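Long-range contact in CaaX farnesyltransferase beta subunit Ram1 (Aspergillus fumigatus, PDB 4L9P), which probably binds the CaaX peptide as the zinc-dependent beta subunit of a heterodimer that transfers farnesyl from farnesyl diphosphate to a cysteine near the C-terminus of target proteins: residues L75-P80 with Y350-G354. Numbering follows the deposited sequence.
Sequences LFREPP and YAPEG
Pro352 packs its ring against the bend of 75-80, where the carbonyl oxygens of Leu75 and Glu78 approach it from the same side. Glu78 O sits over one face of the ring, 3.3 Å from Pro352 CG and about as near to CB and CD. The Leu75 O meets Pro352 CA at 3.4 Å in a bent CA-H...O contact, with 122° at the hydrogen. Pro80 crosses Pro352 at about a right angle, its CD 3.9 Å from Pro352 CD. Its CG reaches the Ala351 O at 3.4 Å. Phe76 meets the Pro352 O at its ring edge, in the ring plane, with CD1 3.3 Å away. Leu75 turns its CG anti to the backbone N (chi1 179°), which brings CD1 to 3.6 Å from Ala351 CB.

The peptide bond before Pro352 is cis. Gly354 N bonds to Tyr350 O at 2.8 Å and closes the turn that carries it. Gly354 has a positive phi, where a CB would press on the Glu353 O, and its CA lies at the edge of the Phe76 ring. Outside the two segments, Val98 and Leu102 of helix 89-105 cover Pro352. Ile341 of the alpha subunit packs on Phe76 and Ala351, and Pro340 of that subunit on Leu75.

The contact joins the N-terminal loop to the loop after helix 338-346, which belongs to the alpha-alpha toroid domain, next to the alpha subunit. Between the segments, apolar groups pack and C-H groups face carbonyl oxygens, without conventional hydrogen bonds. The fit therefore probably rests on shape and weak C-H...O contacts, with the cis-proline turn as its central piece.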
# COMPACT_ATOMS: atom_id res chain seq x y z
N LEU B 75 16.41 -15.89 17.90
CA LEU B 75 15.55 -15.71 16.71
C LEU B 75 16.03 -14.50 15.90
O LEU B 75 15.84 -14.46 14.67
CB LEU B 75 14.10 -15.46 17.20
CG LEU B 75 13.04 -15.22 16.12
CD1 LEU B 75 12.91 -16.49 15.25
CD2 LEU B 75 11.68 -14.88 16.82
N PHE B 76 16.61 -13.51 16.57
CA PHE B 76 17.06 -12.29 15.88
C PHE B 76 18.55 -12.25 15.60
O PHE B 76 19.08 -11.22 15.18
CB PHE B 76 16.64 -11.07 16.71
CG PHE B 76 15.18 -11.04 16.96
CD1 PHE B 76 14.34 -10.67 15.88
CD2 PHE B 76 14.61 -11.37 18.18
CE1 PHE B 76 12.95 -10.65 16.05
CE2 PHE B 76 13.23 -11.33 18.36
CZ PHE B 76 12.39 -10.98 17.32
N ARG B 77 19.22 -13.37 15.80
CA ARG B 77 20.67 -13.43 15.66
C ARG B 77 21.16 -14.44 14.65
O ARG B 77 22.37 -14.57 14.49
CB ARG B 77 21.32 -13.76 17.02
CG ARG B 77 20.90 -12.82 18.10
CD ARG B 77 21.69 -12.98 19.46
NE ARG B 77 22.24 -14.33 19.53
CZ ARG B 77 21.86 -15.30 20.35
NH1 ARG B 77 20.99 -15.09 21.32
NH2 ARG B 77 22.43 -16.49 20.22
N GLU B 78 20.26 -15.16 13.98
CA GLU B 78 20.64 -16.25 13.07
C GLU B 78 19.63 -16.25 11.91
O GLU B 78 18.48 -15.84 12.06
CB GLU B 78 20.55 -17.62 13.76
CG GLU B 78 21.06 -17.61 15.17
CD GLU B 78 20.93 -18.98 15.80
OE1 GLU B 78 20.29 -19.87 15.18
OE2 GLU B 78 21.47 -19.18 16.89
N PRO B 79 20.08 -16.67 10.72
CA PRO B 79 19.12 -16.87 9.63
C PRO B 79 18.11 -18.00 9.97
O PRO B 79 18.31 -18.76 10.93
CB PRO B 79 20.02 -17.26 8.45
CG PRO B 79 21.43 -16.90 8.87
CD PRO B 79 21.45 -17.09 10.35
N PRO B 80 17.02 -18.12 9.17
CA PRO B 80 16.03 -19.18 9.43
C PRO B 80 16.64 -20.58 9.35
O PRO B 80 17.66 -20.75 8.70
CB PRO B 80 14.99 -18.96 8.32
CG PRO B 80 15.13 -17.43 7.95
CD PRO B 80 16.62 -17.17 8.10
N TYR B 350 9.22 -11.15 8.87
CA TYR B 350 10.34 -12.13 8.74
C TYR B 350 11.20 -12.15 10.02
O TYR B 350 11.26 -11.15 10.73
CB TYR B 350 11.27 -11.70 7.59
CG TYR B 350 10.64 -11.69 6.20
CD1 TYR B 350 9.36 -12.20 5.94
CD2 TYR B 350 11.41 -11.22 5.17
CE1 TYR B 350 8.85 -12.18 4.59
CE2 TYR B 350 10.90 -11.19 3.84
CZ TYR B 350 9.64 -11.64 3.61
OH TYR B 350 9.09 -11.64 2.32
N ALA B 351 11.88 -13.26 10.22
CA ALA B 351 12.99 -13.32 11.22
C ALA B 351 14.19 -13.80 10.45
O ALA B 351 14.03 -14.62 9.56
CB ALA B 351 12.66 -14.30 12.36
N PRO B 352 15.40 -13.28 10.74
CA PRO B 352 15.69 -12.48 11.94
C PRO B 352 15.42 -10.99 11.79
O PRO B 352 15.50 -10.26 12.78
CB PRO B 352 17.25 -12.71 12.14
CG PRO B 352 17.70 -12.91 10.69
CD PRO B 352 16.61 -13.77 10.05
N GLU B 353 15.14 -10.46 10.57
CA GLU B 353 15.04 -9.01 10.45
C GLU B 353 14.02 -8.39 11.39
O GLU B 353 14.30 -7.31 11.94
CB GLU B 353 14.59 -8.63 8.99
CG GLU B 353 15.50 -9.14 7.89
CD GLU B 353 15.01 -10.45 7.28
OE1 GLU B 353 14.92 -11.47 8.00
OE2 GLU B 353 14.71 -10.45 6.07
N GLY B 354 12.85 -9.01 11.55
CA GLY B 354 11.80 -8.54 12.43
C GLY B 354 10.81 -7.61 11.76
O GLY B 354 9.73 -7.43 12.32